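PDB 6KR5: cysteine synthase 3 from Entamoeba histolytica, which catalyses the PLP-dependent conversion of O-acetylserine and sulfide into cysteine and acetate, the last step of cysteine synthesis. Local coordinates for residues 66-69 / 70-73; 201-204 / 205-208; 295-298 / 299-302. All blocks are in the same frame, centred on the assembly; numbering follows the deposited sequence.

Contact 1. Residues 66-69 / 70-73; sequences IYQA and IKDG
Ile70, Lys71 and Asp72 each give their backbone N-H to the carbonyl four residues back, Ile66, Tyr67 and Gln68 in turn, and Gly73, with positive phi, closes helix 58-72 in a Schellman motif. The outward flank carries a layered group of polar side chains. Lys71 lies over a face of the Tyr67 ring, its CE 3.9 Å from the ring centroid and 14° off the normal, a CH-pi contact. The bend at chi3 (-67°) turns the end of this otherwise extended chain across the ring. Long and aliphatic up to its amine, lysine suits such a place, because CE, next to the charge, is a polarised CH donor. Gln68 is bent at chi2, and its NE2 reaches OD1 of Asp72 at 2.9 Å. Asp72 OD1 lies close to the amide plane of Gln68, although the two flat groups are turned 50° against each other. A water 2.8 Å from Gln68 NE2 accepts a second bond from that nitrogen and a weak one from Lys71 NZ. On the inward flank, Ile66 CG2 meets Ile70 CD1 at 3.8 Å, and both isoleucines pack on Phe100 of helix 88-100. Asp72 OD2 forms a salt bridge with Arg74, so its two oxygens are held by different partners; this pairing, placed at the helix C-terminus where an acid is otherwise disfavoured, should favour the charged carboxylate.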
# COMPACT_ATOMS: atom_id res chain seq x y z
N ILE B 66 -7.59 -18.18 8.85
CA ILE B 66 -7.86 -19.21 7.86
C ILE B 66 -6.80 -20.30 7.89
O ILE B 66 -7.12 -21.50 7.85
CB ILE B 66 -7.99 -18.56 6.47
CG1 ILE B 66 -9.24 -17.69 6.44
CG2 ILE B 66 -8.06 -19.62 5.39
CD1 ILE B 66 -9.28 -16.74 5.25
N TYR B 67 -5.52 -19.91 7.99
CA TYR B 67 -4.43 -20.89 8.00
C TYR B 67 -4.58 -21.85 9.16
O TYR B 67 -4.47 -23.07 8.99
CB TYR B 67 -3.10 -20.15 8.08
CG TYR B 67 -1.87 -21.00 7.87
CD1 TYR B 67 -1.86 -22.04 6.95
CD2 TYR B 67 -0.70 -20.72 8.56
CE1 TYR B 67 -0.72 -22.79 6.75
CE2 TYR B 67 0.44 -21.47 8.37
CZ TYR B 67 0.43 -22.50 7.46
OH TYR B 67 1.57 -23.25 7.27
N GLN B 68 -4.80 -21.33 10.36
CA GLN B 68 -4.90 -22.21 11.51
C GLN B 68 -6.13 -23.11 11.41
O GLN B 68 -6.08 -24.29 11.79
CB GLN B 68 -4.94 -21.41 12.81
CG GLN B 68 -4.70 -22.29 14.04
CD GLN B 68 -3.29 -22.86 14.07
OE1 GLN B 68 -2.31 -22.13 13.92
NE2 GLN B 68 -3.18 -24.17 14.26
N ALA B 69 -7.24 -22.57 10.89
CA ALA B 69 -8.44 -23.39 10.76
C ALA B 69 -8.21 -24.54 9.79
O ALA B 69 -8.69 -25.66 10.03
CB ALA B 69 -9.63 -22.54 10.31
N ILE B 70 -7.48 -24.29 8.70
CA ILE B 70 -7.16 -25.38 7.78
C ILE B 70 -6.28 -26.41 8.46
O ILE B 70 -6.54 -27.62 8.38
CB ILE B 70 -6.50 -24.83 6.51
CG1 ILE B 70 -7.51 -24.01 5.71
CG2 ILE B 70 -5.96 -25.97 5.67
CD1 ILE B 70 -6.90 -23.18 4.59
N LYS B 71 -5.24 -25.95 9.16
CA LYS B 71 -4.32 -26.88 9.82
C LYS B 71 -5.03 -27.72 10.88
O LYS B 71 -4.72 -28.91 11.04
CB LYS B 71 -3.16 -26.11 10.44
CG LYS B 71 -2.19 -25.52 9.41
CD LYS B 71 -0.88 -25.07 10.05
CE LYS B 71 -1.09 -23.88 10.96
NZ LYS B 71 0.21 -23.27 11.37
N ASP B 72 -5.98 -27.12 11.60
CA ASP B 72 -6.72 -27.80 12.66
C ASP B 72 -7.84 -28.68 12.14
O ASP B 72 -8.42 -29.45 12.93
CB ASP B 72 -7.33 -26.78 13.62
CG ASP B 72 -6.30 -26.02 14.42
OD1 ASP B 72 -5.09 -26.31 14.30
OD2 ASP B 72 -6.71 -25.11 15.17
N GLY B 73 -8.18 -28.58 10.86
CA GLY B 73 -9.33 -29.30 10.35
C GLY B 73 -10.66 -28.63 10.60
O GLY B 73 -11.70 -29.22 10.30
O HOH W 1 -0.46 -24.99 14.11

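Contact 2. Residues 201-204 / 205-208; sequences GENL and KKKK
Gly201 and Lys205 meet through the backbone, Lys205 N lying 3.0 Å from Gly201 O, and the next helical bond joins Lys206 N to Glu202 O. This is the C-terminal end of the helix in the beta-alpha-beta unit of strand 186-190, helix 195-207 and strand 212-218. Here buried Leu204 turns inward while its carbonyl O accepts from Lys208 N at 2.9 Å, and more weakly from Lys207 N at 3.0 Å. Van der Waals contacts are few. Lys205 CB rests 3.3 Å from Gly201 O, and Lys206 runs alongside Asn203, pointing the same way, with Lys206 CE 3.9 Å from Asn203 OD1. Bends at chi3 (-97°) and chi4 (-69°) fold the Lys206 chain back along the helix. Asn203 and Lys207 pack on helix 169-179. A water accepts from Lys207 NZ at 3.0 Å and donates a weak bond to Asn203 O. Several polar ends are held outside the two segments: Glu202 by Lys247, Asn203 ND2 by Gly199 O, Lys205 by Asp252 and Val250 O, and Lys208 by Gly182 O and Val184 O. The four lysine amines thus diverge and end far apart, and the helix C-terminus would probably favour their charge.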
# COMPACT_ATOMS: atom_id res chain seq x y z
N GLY B 201 0.98 -7.15 23.30
CA GLY B 201 1.28 -6.91 24.70
C GLY B 201 1.71 -8.17 25.42
O GLY B 201 2.72 -8.18 26.14
N GLU B 202 0.96 -9.26 25.23
CA GLU B 202 1.32 -10.51 25.91
C GLU B 202 2.68 -11.02 25.46
O GLU B 202 3.49 -11.48 26.28
CB GLU B 202 0.25 -11.57 25.67
CG GLU B 202 -1.02 -11.37 26.48
CD GLU B 202 -2.02 -12.50 26.32
OE1 GLU B 202 -2.07 -13.10 25.22
OE2 GLU B 202 -2.76 -12.78 27.29
N ASN B 203 2.96 -10.93 24.15
CA ASN B 203 4.20 -11.52 23.65
C ASN B 203 5.41 -10.65 23.95
O ASN B 203 6.51 -11.19 24.15
CB ASN B 203 4.08 -11.79 22.15
CG ASN B 203 3.29 -13.04 21.85
OD1 ASN B 203 3.73 -14.15 22.15
ND2 ASN B 203 2.11 -12.88 21.26
N LEU B 204 5.25 -9.33 24.00
CA LEU B 204 6.36 -8.50 24.45
C LEU B 204 6.61 -8.69 25.94
O LEU B 204 7.76 -8.75 26.37
CB LEU B 204 6.10 -7.03 24.13
CG LEU B 204 6.22 -6.64 22.65
CD1 LEU B 204 5.93 -5.16 22.46
CD2 LEU B 204 7.60 -7.01 22.13
N LYS B 205 5.54 -8.81 26.74
CA LYS B 205 5.74 -8.91 28.18
C LYS B 205 6.39 -10.24 28.56
O LYS B 205 7.07 -10.32 29.59
CB LYS B 205 4.42 -8.72 28.92
CG LYS B 205 4.13 -7.26 29.26
CD LYS B 205 2.72 -7.07 29.84
CE LYS B 205 2.57 -5.66 30.38
NZ LYS B 205 1.18 -5.32 30.79
N LYS B 206 6.27 -11.24 27.72
CA LYS B 206 6.95 -12.53 28.01
C LYS B 206 8.46 -12.30 27.90
O LYS B 206 9.20 -12.92 28.64
CB LYS B 206 6.55 -13.60 27.00
CG LYS B 206 5.51 -14.58 27.49
CD LYS B 206 5.38 -15.81 26.63
CE LYS B 206 4.24 -15.68 25.65
NZ LYS B 206 2.92 -15.72 26.33
N LYS B 207 8.87 -11.44 26.98
CA LYS B 207 10.29 -11.19 26.78
C LYS B 207 10.83 -10.12 27.71
O LYS B 207 12.02 -10.16 28.07
CB LYS B 207 10.55 -10.80 25.32
CG LYS B 207 10.50 -12.02 24.37
CD LYS B 207 10.36 -11.64 22.90
CE LYS B 207 10.28 -12.89 22.02
NZ LYS B 207 10.32 -12.57 20.56
N LYS B 208 9.99 -9.18 28.14
CA LYS B 208 10.45 -8.02 28.90
C LYS B 208 9.27 -7.57 29.75
O LYS B 208 8.36 -6.92 29.24
CB LYS B 208 10.95 -6.94 27.96
CG LYS B 208 11.57 -5.71 28.60
CD LYS B 208 12.11 -4.78 27.51
CE LYS B 208 12.54 -3.44 28.06
NZ LYS B 208 13.19 -2.60 27.00
O HOH W 2 7.81 -11.03 20.97

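Contact 3. Residues 295-298 / 299-302; sequences VENE and GKTI
Asn297 and Lys300 close a type II beta turn, the Lys300 N-H binding Asn297 O at 3.0 Å with an N-H...O angle of 158°. The donor stands above the carbonyl plane rather than on a lone pair. This bond is the firm part of the contact, and the side chain of Lys300 folds back over the same turn. Lys300 CB lies 3.3 Å from Asn297 O, and with CG anti to the carbonyl carbon (chi1 -73°) the extended chain crosses the Asn297 side chain, bringing Lys300 CD to 3.5 Å from Asn297 OD1. Its aliphatic length thus lies against Asn297. Gly299 occupies the third position of the turn with positive phi (81°), a conformation that glycine adopts readily, having no CB to meet Glu298 O. Buried Asn297 suits its corner because its amide serves two ways: ND2 gives a hydrogen bond to Glu291 O, at the end of helix 279-292, while OD1 faces the lysine.

The outer part is looser. Lys300 NZ makes a weak bond to Asn297 OD1 at 3.4 Å, and Lys300 CE passes 3.5 Å from Glu296 O. The Glu296 carboxylate does not reach the amine, Glu296 OE2 staying 6.7 Å from Lys300 NZ, and Glu298 projects outward near Lys39 and Asn41; such acids are at home on this exposed side. Beyond the turn the chain enters strand 301-306, which lies between strands 43-48 and 186-190: Lys300 and Ile302 bond to the backbone of the first, and Thr301 to Ile186 of the second.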
# COMPACT_ATOMS: atom_id res chain seq x y z
N VAL B 295 6.84 12.83 32.21
CA VAL B 295 8.19 12.98 32.72
C VAL B 295 8.82 11.62 32.99
O VAL B 295 10.02 11.43 32.75
CB VAL B 295 8.21 13.86 33.98
CG1 VAL B 295 9.62 13.98 34.53
CG2 VAL B 295 7.65 15.24 33.67
N GLU B 296 8.04 10.63 33.43
CA GLU B 296 8.62 9.33 33.72
C GLU B 296 9.00 8.56 32.47
O GLU B 296 9.62 7.49 32.58
CB GLU B 296 7.66 8.50 34.58
CG GLU B 296 6.46 7.95 33.84
CD GLU B 296 5.29 8.91 33.83
OE1 GLU B 296 5.48 10.10 34.15
OE2 GLU B 296 4.16 8.47 33.51
N ASN B 297 8.67 9.06 31.28
CA ASN B 297 8.94 8.35 30.04
C ASN B 297 10.11 8.92 29.26
O ASN B 297 10.39 8.44 28.16
CB ASN B 297 7.68 8.34 29.16
CG ASN B 297 6.60 7.42 29.70
OD1 ASN B 297 6.89 6.49 30.45
ND2 ASN B 297 5.36 7.68 29.32
N GLU B 298 10.82 9.91 29.81
CA GLU B 298 11.98 10.48 29.13
C GLU B 298 12.97 9.37 28.76
O GLU B 298 13.28 8.51 29.57
CB GLU B 298 12.66 11.52 30.02
CG GLU B 298 13.95 12.07 29.43
CD GLU B 298 14.64 13.05 30.37
OE1 GLU B 298 13.95 13.63 31.23
OE2 GLU B 298 15.87 13.23 30.25
N GLY B 299 13.42 9.39 27.50
CA GLY B 299 14.41 8.45 27.03
C GLY B 299 13.87 7.09 26.63
O GLY B 299 14.65 6.24 26.17
N LYS B 300 12.58 6.84 26.80
CA LYS B 300 12.05 5.53 26.51
C LYS B 300 11.84 5.35 25.01
O LYS B 300 11.80 6.31 24.24
CB LYS B 300 10.73 5.30 27.26
CG LYS B 300 10.92 5.07 28.76
CD LYS B 300 9.65 4.59 29.45
CE LYS B 300 9.92 4.38 30.94
NZ LYS B 300 8.72 3.87 31.66
N THR B 301 11.73 4.08 24.60
CA THR B 301 11.42 3.71 23.23
C THR B 301 9.94 3.35 23.17
O THR B 301 9.51 2.35 23.75
CB THR B 301 12.29 2.55 22.75
OG1 THR B 301 13.66 2.97 22.72
CG2 THR B 301 11.89 2.12 21.34
N ILE B 302 9.17 4.17 22.47
CA ILE B 302 7.72 4.06 22.39
C ILE B 302 7.37 3.60 20.98
O ILE B 302 7.72 4.28 20.00
CB ILE B 302 7.06 5.40 22.73
CG1 ILE B 302 7.38 5.79 24.17
CG2 ILE B 302 5.56 5.35 22.50
CD1 ILE B 302 7.23 7.25 24.46

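All three contacts are local, and each lies where one element ends or the next begins. Contacts 1 and 2 close helices 58-72 and 195-207, each with one buried flank and one polar flank, whereas contact 3 is a surface turn leading from helix 279-292 into strand 301-306. Their chemistry differs accordingly: an aromatic face and an amide-carboxylate bond in contact 1, dispersed lysines with outside partners in contact 2, and a lysine folded over its own turn in contact 3. Contacts 2 and 3 are neighbours, with nearest atoms about 7 Å apart: contact 3 packs on strand 186-190, and contact 2 ends the helix that follows that strand. Contact 1 lies farther off, packed against helix 88-100.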